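Local coordinates for phosphate-binding protein PstS (Borrelia burgdorferi, PDB 4N13) that binds inorganic phosphate with micromolar affinity as the solute-binding component of an ABC transporter that imports it, at residues I90-P95 / G185-G190; T103-A108 / N149-T154. All coordinates share one frame; numbering follows the deposited sequence.

In the fold
Interactions 1 and 2 show how one helix can tie separate layers of a lobe together. Interaction 1 joins strands 80-93 and 183-188 in the sheet; interaction 2, both of whose segments lie between those strands in sequence, packs helix 104-111 against the C-terminal end of helix 138-151. Leu147 of helix 138-151 touches both Phe91 of interaction 1 and Leu107 of interaction 2. The centres are 18 Å apart, yet Phe91 CE2 meets Leu107 CD2 at 3.6 Å. Ser137, Gly138 and Ser139, at the N-terminal end of helix 138-151, probably bind phosphate, by similarity to relatives. The side chain of Tyr186 approaches that of Ser139 to about 4 Å, whereas interaction 2 lies away from the predicted site.

Interaction 1: I90-P95 / G185-G190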
ATOM      1  N   ILE A  90      -6.693  -5.453  -1.561  1.00  5.59           N
ATOM      2  CA  ILE A  90      -7.856  -6.227  -1.175  1.00  4.88           C
ATOM      3  C   ILE A  90      -7.769  -7.601  -1.826  1.00  4.72           C
ATOM      4  O   ILE A  90      -7.086  -7.791  -2.837  1.00  5.95           O
ATOM      5  CB  ILE A  90      -9.157  -5.501  -1.589  1.00  6.44           C
ATOM      6  CG1 ILE A  90      -9.319  -5.461  -3.107  1.00  6.55           C
ATOM      7  CG2 ILE A  90      -9.137  -4.093  -1.016  1.00  8.76           C
ATOM      8  CD1 ILE A  90     -10.572  -4.726  -3.594  1.00  9.09           C
ATOM      9  N   PHE A  91      -8.420  -8.558  -1.194  1.00  5.27           N
ATOM     10  CA  PHE A  91      -8.433  -9.936  -1.651  1.00  5.65           C
ATOM     11  C   PHE A  91      -9.784 -10.279  -2.263  1.00  5.09           C
ATOM     12  O   PHE A  91     -10.840 -10.022  -1.667  1.00  6.84           O
ATOM     13  CB  PHE A  91      -8.075 -10.862  -0.496  1.00  6.19           C
ATOM     14  CG  PHE A  91      -6.601 -10.846  -0.208  1.00  7.71           C
ATOM     15  CD1 PHE A  91      -5.776 -11.796  -0.784  1.00  8.43           C
ATOM     16  CD2 PHE A  91      -6.020  -9.836   0.527  1.00 10.38           C
ATOM     17  CE1 PHE A  91      -4.398 -11.778  -0.581  1.00 10.81           C
ATOM     18  CE2 PHE A  91      -4.625  -9.812   0.725  1.00 11.81           C
ATOM     19  CZ  PHE A  91      -3.847 -10.795   0.176  1.00 10.68           C
ATOM     20  N   ILE A  92      -9.735 -10.841  -3.456  1.00  5.94           N
ATOM     21  CA  ILE A  92     -10.926 -11.210  -4.199  1.00  6.38           C
ATOM     22  C   ILE A  92     -10.938 -12.708  -4.440  1.00  6.48           C
ATOM     23  O   ILE A  92      -9.881 -13.350  -4.570  1.00  7.29           O
ATOM     24  CB  ILE A  92     -11.049 -10.461  -5.541  1.00  7.33           C
ATOM     25  CG1 ILE A  92      -9.798 -10.602  -6.398  1.00  8.66           C
ATOM     26  CG2 ILE A  92     -11.337  -8.978  -5.270  1.00  8.42           C
ATOM     27  CD1 ILE A  92     -10.001 -10.154  -7.823  1.00  9.14           C
ATOM     28  N   THR A  93     -12.145 -13.274  -4.476  1.00  6.78           N
ATOM     29  CA  THR A  93     -12.293 -14.693  -4.730  1.00  7.34           C
ATOM     30  C   THR A  93     -13.335 -14.934  -5.785  1.00  7.76           C
ATOM     31  O   THR A  93     -14.200 -14.096  -6.072  1.00  7.55           O
ATOM     32  CB  THR A  93     -12.682 -15.498  -3.462  1.00  9.95           C
ATOM     33  OG1 THR A  93     -14.036 -15.241  -3.111  1.00 12.01           O
ATOM     34  CG2 THR A  93     -11.780 -15.181  -2.291  1.00 10.48           C
ATOM     35  N   SER A  94     -13.291 -16.134  -6.343  1.00  7.18           N
ATOM     36  CA  SER A  94     -14.394 -16.561  -7.187  1.00  9.14           C
ATOM     37  C   SER A  94     -15.683 -16.696  -6.359  1.00 10.48           C
ATOM     38  O   SER A  94     -15.633 -16.875  -5.154  1.00 11.90           O
ATOM     39  CB  SER A  94     -14.024 -17.829  -7.923  1.00 12.45           C
ATOM     40  OG  SER A  94     -13.559 -18.791  -7.034  1.00 12.51           O
ATOM     41  N   PRO A  95     -16.839 -16.543  -7.007  1.00 12.77           N
ATOM     42  CA  PRO A  95     -18.049 -16.356  -6.201  1.00 16.51           C
ATOM     43  C   PRO A  95     -18.678 -17.622  -5.620  1.00 18.22           C
ATOM     44  O   PRO A  95     -19.648 -17.518  -4.890  1.00 21.93           O
ATOM     45  CB  PRO A  95     -19.020 -15.671  -7.176  1.00 18.30           C
ATOM     46  CG  PRO A  95     -18.543 -16.069  -8.533  1.00 16.30           C
ATOM     47  CD  PRO A  95     -17.050 -16.210  -8.426  1.00 14.73           C
ATOM     48  N   GLY A 185      -7.094 -14.032  -5.275  1.00  5.55           N
ATOM     49  CA  GLY A 185      -6.018 -13.151  -5.691  1.00  5.81           C
ATOM     50  C   GLY A 185      -6.075 -11.836  -4.944  1.00  5.17           C
ATOM     51  O   GLY A 185      -6.990 -11.615  -4.142  1.00  6.26           O
ATOM     52  N   TYR A 186      -5.126 -10.951  -5.224  1.00  5.91           N
ATOM     53  CA  TYR A 186      -5.109  -9.635  -4.597  1.00  6.22           C
ATOM     54  C   TYR A 186      -4.913  -8.536  -5.608  1.00  6.64           C
ATOM     55  O   TYR A 186      -4.200  -8.694  -6.592  1.00  6.48           O
ATOM     56  CB  TYR A 186      -4.047  -9.519  -3.508  1.00  6.70           C
ATOM     57  CG  TYR A 186      -2.630  -9.898  -3.891  1.00  6.72           C
ATOM     58  CD1 TYR A 186      -1.771  -8.964  -4.465  1.00  7.52           C
ATOM     59  CD2 TYR A 186      -2.145 -11.171  -3.669  1.00  6.50           C
ATOM     60  CE1 TYR A 186      -0.487  -9.297  -4.802  1.00  7.65           C
ATOM     61  CE2 TYR A 186      -0.845 -11.507  -4.013  1.00  6.88           C
ATOM     62  CZ  TYR A 186      -0.018 -10.556  -4.583  1.00  7.78           C
ATOM     63  OH  TYR A 186       1.293 -10.827  -4.906  1.00  8.48           O
ATOM     64  N   ILE A 187      -5.595  -7.424  -5.363  1.00  5.72           N
ATOM     65  CA  ILE A 187      -5.593  -6.256  -6.237  1.00  5.66           C
ATOM     66  C   ILE A 187      -5.564  -4.974  -5.419  1.00  5.58           C
ATOM     67  O   ILE A 187      -5.928  -4.970  -4.253  1.00  6.23           O
ATOM     68  CB  ILE A 187      -6.833  -6.238  -7.192  1.00  7.04           C
ATOM     69  CG1 ILE A 187      -8.131  -6.194  -6.384  1.00  7.44           C
ATOM     70  CG2 ILE A 187      -6.795  -7.406  -8.155  1.00  7.49           C
ATOM     71  CD1 ILE A 187      -9.407  -6.184  -7.230  1.00  9.29           C
ATOM     72  N   GLY A 188      -5.157  -3.890  -6.054  1.00  5.85           N
ATOM     73  CA  GLY A 188      -5.258  -2.596  -5.417  1.00  6.10           C
ATOM     74  C   GLY A 188      -6.691  -2.215  -5.146  1.00  5.97           C
ATOM     75  O   GLY A 188      -7.600  -2.549  -5.910  1.00  6.89           O
ATOM     76  N   LEU A 189      -6.891  -1.448  -4.081  1.00  6.74           N
ATOM     77  CA  LEU A 189      -8.208  -0.984  -3.691  1.00  6.92           C
ATOM     78  C   LEU A 189      -8.947  -0.275  -4.832  1.00  8.04           C
ATOM     79  O   LEU A 189     -10.180  -0.340  -4.920  1.00  9.38           O
ATOM     80  CB  LEU A 189      -8.069  -0.033  -2.498  1.00  7.11           C
ATOM     81  CG  LEU A 189      -9.339   0.637  -1.994  1.00  8.54           C
ATOM     82  CD1 LEU A 189     -10.340  -0.403  -1.475  1.00 10.58           C
ATOM     83  CD2 LEU A 189      -8.954   1.647  -0.911  1.00 11.01           C
ATOM     84  N   GLY A 190      -8.218   0.454  -5.670  1.00  8.71           N
ATOM     85  CA  GLY A 190      -8.821   1.193  -6.771  1.00  9.80           C
ATOM     86  C   GLY A 190      -9.540   0.315  -7.776  1.00 10.09           C
ATOM     87  O   GLY A 190     -10.291   0.825  -8.601  1.00 13.02           O
TER
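Ile90 and Ile187 face each other as a hydrogen-bonded pair where strands 80-93 and 183-188 run antiparallel, an example of how a sheet uses its two faces for different partners. Ile90 N gives a bond to Ile187 O at 2.8 Å, and Ile187 N returns one to Ile90 O at 3.0 Å. Two residues on, Ile92 and Gly185 repeat the arrangement, with Ile92 N to Gly185 O at 2.9 Å and Gly185 N to Ile92 O at 3.0 Å.

The three isoleucines share one face of the sheet. In Ile90 (chi1 68°) and Ile187 (chi1 61°) alike, CG1 sits between the backbone N and the carbonyl carbon, and this brings the two CG1 atoms together at 3.6 Å. The side chain of Ile187 then runs on across Ile92 at about a right angle, its CD1 lying 3.9 Å from Ile92 CG2. The other branch of Ile90 serves a different neighbour: CG2 meets Leu189 CD1 at 3.9 Å. Helix 170-179 packs against this apolar face through Val173, Ile174 and Thr177.

Phe91 and Tyr186, a non-hydrogen-bonded pair, occupy the opposite face, toward helix 138-151. The side chains lie side by side, but the rings are inclined at 56°. The closer interaction is a CH-pi contact, with Tyr186 CB over one face of the Phe91 ring, 3.9 Å from its centroid. Tyr186 OH reaches past the pair to a hydrogen bond with Asn132 OD1.

The chemistry is thus divided: reciprocal backbone bonds satisfy the facing N-H and C=O groups of Ile90, Ile92, Gly185 and Ile187 and set the register, the Phe91 backbone bonds instead to Leu203 on strand 201-205, and aliphatic packing on one face and aromatic packing on the other join the strand pair to the two helical layers.

Interaction 2: T103-A108 / N149-T154; sequences TEENLA and NKIFKT
Ile151 has its CB directed toward helix 104-111, and its side chain lies between Glu105 and Ala108, a small helix-helix contact at the surface of this alpha/beta class II periplasmic binding protein. Helix 104-111, capped at its start by Thr103, whose OG1 accepts from Asn106 N, presents residues one turn apart, and the end of helix 138-151 answers with both branches of a single side chain. Ile151 CG1 rests on Ala108 CB at 3.7 Å, and CD1 beyond it meets Glu105 OE2 at 3.5 Å. The other branch, CG2, stands anti to the backbone N and faces the carboxylate of Glu105, with OE1 and OE2 each 3.6 Å away. Glu105 arrives there because its chain bends at chi2 (82°), crossing Ile151 obliquely; across this contact the carboxylate meets methyl groups of Ile151, so this is van der Waals packing.

Phe152, where the chain leaves helical geometry, adds an aromatic ring to the Ile151-Ala108 packing. The same CG2 of Ile151 lies over the centre of its ring, 3.8 Å above the plane. The edge of the same ring meets helix 104-111: Ala108 O lies in the ring plane, 3.5 Å from Phe152 CE1.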
ATOM      1  N   THR A 103      -8.991 -14.325   8.655  1.00  8.44           N
ATOM      2  CA  THR A 103      -8.036 -13.635   9.512  1.00  8.96           C
ATOM      3  C   THR A 103      -6.723 -13.438   8.752  1.00  7.45           C
ATOM      4  O   THR A 103      -6.411 -14.190   7.810  1.00  8.99           O
ATOM      5  CB  THR A 103      -7.731 -14.438  10.780  1.00  9.73           C
ATOM      6  OG1 THR A 103      -7.196 -15.706  10.408  1.00 10.43           O
ATOM      7  CG2 THR A 103      -8.968 -14.616  11.644  1.00 11.75           C
ATOM      8  N   GLU A 104      -5.933 -12.459   9.178  1.00  9.06           N
ATOM      9  CA  GLU A 104      -4.623 -12.258   8.579  1.00  9.52           C
ATOM     10  C   GLU A 104      -3.767 -13.505   8.661  1.00 10.03           C
ATOM     11  O   GLU A 104      -3.052 -13.829   7.719  1.00  9.66           O
ATOM     12  CB  GLU A 104      -3.891 -11.097   9.250  1.00 13.28           C
ATOM     13  CG  GLU A 104      -4.264  -9.728   8.700  1.00 14.20           C
ATOM     14  CD  GLU A 104      -3.433  -8.667   9.339  1.00 16.10           C
ATOM     15  OE1 GLU A 104      -3.750  -8.349  10.489  1.00 14.25           O
ATOM     16  OE2 GLU A 104      -2.481  -8.170   8.709  1.00 19.20           O
ATOM     17  N   GLU A 105      -3.821 -14.184   9.800  1.00  9.06           N
ATOM     18  CA  GLU A 105      -3.029 -15.384   9.992  1.00  9.38           C
ATOM     19  C   GLU A 105      -3.383 -16.449   8.956  1.00  8.80           C
ATOM     20  O   GLU A 105      -2.495 -17.047   8.332  1.00 10.02           O
ATOM     21  CB  GLU A 105      -3.216 -15.946  11.393  1.00 10.69           C
ATOM     22  CG  GLU A 105      -2.286 -17.117  11.686  1.00 13.32           C
ATOM     23  CD  GLU A 105      -0.863 -16.719  12.109  1.00 15.90           C
ATOM     24  OE1 GLU A 105       0.023 -17.594  12.052  1.00 21.19           O
ATOM     25  OE2 GLU A 105      -0.615 -15.552  12.494  1.00 15.20           O
ATOM     26  N   ASN A 106      -4.675 -16.706   8.773  1.00  8.69           N
ATOM     27  CA  ASN A 106      -5.074 -17.725   7.819  1.00  8.71           C
ATOM     28  C   ASN A 106      -4.810 -17.298   6.383  1.00  8.63           C
ATOM     29  O   ASN A 106      -4.439 -18.121   5.535  1.00  9.22           O
ATOM     30  CB  ASN A 106      -6.530 -18.135   8.025  1.00  9.57           C
ATOM     31  CG  ASN A 106      -6.702 -19.051   9.211  1.00 11.80           C
ATOM     32  OD1 ASN A 106      -5.771 -19.739   9.600  1.00 14.87           O
ATOM     33  ND2 ASN A 106      -7.885 -19.073   9.780  1.00 14.22           N
ATOM     34  N   LEU A 107      -4.981 -16.013   6.108  1.00  8.64           N
ATOM     35  CA  LEU A 107      -4.684 -15.496   4.791  1.00  8.66           C
ATOM     36  C   LEU A 107      -3.197 -15.706   4.450  1.00  8.06           C
ATOM     37  O   LEU A 107      -2.859 -16.145   3.344  1.00  9.03           O
ATOM     38  CB  LEU A 107      -5.071 -14.026   4.747  1.00  9.44           C
ATOM     39  CG  LEU A 107      -4.925 -13.323   3.399  1.00 11.03           C
ATOM     40  CD1 LEU A 107      -5.717 -13.994   2.302  1.00 10.95           C
ATOM     41  CD2 LEU A 107      -5.396 -11.885   3.544  1.00 11.62           C
ATOM     42  N   ALA A 108      -2.321 -15.397   5.398  1.00  8.57           N
ATOM     43  CA  ALA A 108      -0.893 -15.600   5.193  1.00  8.84           C
ATOM     44  C   ALA A 108      -0.563 -17.066   4.948  1.00  8.27           C
ATOM     45  O   ALA A 108       0.314 -17.375   4.153  1.00  9.11           O
ATOM     46  CB  ALA A 108      -0.121 -15.079   6.369  1.00  9.46           C
ATOM     47  N   ASN A 149       6.057 -11.511   5.711  1.00 10.13           N
ATOM     48  CA  ASN A 149       7.213 -11.190   6.540  1.00 12.12           C
ATOM     49  C   ASN A 149       6.835 -10.864   7.976  1.00 14.62           C
ATOM     50  O   ASN A 149       7.668 -10.948   8.856  1.00 17.53           O
ATOM     51  CB  ASN A 149       8.006 -10.026   5.946  1.00 13.00           C
ATOM     52  CG  ASN A 149       8.735 -10.405   4.682  1.00 15.48           C
ATOM     53  OD1 ASN A 149       8.797 -11.576   4.309  1.00 18.10           O
ATOM     54  ND2 ASN A 149       9.297  -9.410   4.008  1.00 16.30           N
ATOM     55  N   LYS A 150       5.581 -10.498   8.214  1.00 14.56           N
ATOM     56  CA  LYS A 150       5.127 -10.184   9.566  1.00 15.07           C
ATOM     57  C   LYS A 150       4.558 -11.401  10.283  1.00 15.33           C
ATOM     58  O   LYS A 150       4.719 -11.546  11.489  1.00 18.38           O
ATOM     59  CB  LYS A 150       4.106  -9.052   9.544  1.00 17.68           C
ATOM     60  CG  LYS A 150       4.707  -7.760   9.004  1.00 19.96           C
ATOM     61  CD  LYS A 150       3.891  -6.540   9.353  1.00 22.08           C
ATOM     62  CE  LYS A 150       4.469  -5.300   8.715  1.00 23.63           C
ATOM     63  NZ  LYS A 150       3.711  -4.085   9.102  1.00 25.53           N
ATOM     64  N   ILE A 151       3.912 -12.295   9.544  1.00 12.86           N
ATOM     65  CA  ILE A 151       3.257 -13.433  10.177  1.00 12.60           C
ATOM     66  C   ILE A 151       4.243 -14.566  10.484  1.00 11.24           C
ATOM     67  O   ILE A 151       4.104 -15.250  11.494  1.00 12.50           O
ATOM     68  CB  ILE A 151       2.096 -13.974   9.295  1.00 14.56           C
ATOM     69  CG1 ILE A 151       0.898 -13.017   9.257  1.00 20.80           C
ATOM     70  CG2 ILE A 151       1.651 -15.340   9.765  1.00 16.45           C
ATOM     71  CD1 ILE A 151       0.251 -12.801  10.559  1.00 23.17           C
ATOM     72  N   PHE A 152       5.206 -14.776   9.596  1.00 10.67           N
ATOM     73  CA  PHE A 152       6.114 -15.918   9.698  1.00 10.22           C
ATOM     74  C   PHE A 152       7.495 -15.517  10.199  1.00 11.65           C
ATOM     75  O   PHE A 152       8.011 -14.463   9.852  1.00 13.82           O
ATOM     76  CB  PHE A 152       6.207 -16.625   8.349  1.00 12.38           C
ATOM     77  CG  PHE A 152       4.895 -17.182   7.900  1.00 11.85           C
ATOM     78  CD1 PHE A 152       4.231 -16.664   6.803  1.00 11.25           C
ATOM     79  CD2 PHE A 152       4.290 -18.202   8.609  1.00 12.73           C
ATOM     80  CE1 PHE A 152       3.007 -17.156   6.416  1.00 12.30           C
ATOM     81  CE2 PHE A 152       3.063 -18.709   8.214  1.00 13.67           C
ATOM     82  CZ  PHE A 152       2.422 -18.177   7.116  1.00 13.88           C
ATOM     83  N   LYS A 153       8.093 -16.382  11.001  1.00 14.92           N
ATOM     84  CA  LYS A 153       9.349 -16.082  11.658  1.00 16.74           C
ATOM     85  C   LYS A 153      10.558 -16.177  10.734  1.00 17.12           C
ATOM     86  O   LYS A 153      11.484 -15.373  10.831  1.00 19.54           O
ATOM     87  CB  LYS A 153       9.531 -17.040  12.839  1.00 19.14           C
ATOM     88  CG  LYS A 153      10.712 -16.700  13.717  1.00 20.57           C
ATOM     89  CD  LYS A 153      10.808 -17.602  14.946  1.00 22.95           C
ATOM     90  CE  LYS A 153      11.305 -18.979  14.564  1.00 25.03           C
ATOM     91  NZ  LYS A 153      11.469 -19.887  15.732  1.00 25.61           N
ATOM     92  N   THR A 154      10.557 -17.159   9.844  1.00 16.94           N
ATOM     93  CA  THR A 154      11.737 -17.450   9.032  1.00 18.26           C
ATOM     94  C   THR A 154      11.556 -17.072   7.569  1.00 18.23           C
ATOM     95  O   THR A 154      10.440 -17.012   7.062  1.00 16.75           O
ATOM     96  CB  THR A 154      12.109 -18.943   9.090  1.00 19.34           C
ATOM     97  OG1 THR A 154      11.130 -19.705   8.379  1.00 19.39           O
ATOM     98  CG2 THR A 154      12.208 -19.425  10.538  1.00 20.02           C
TER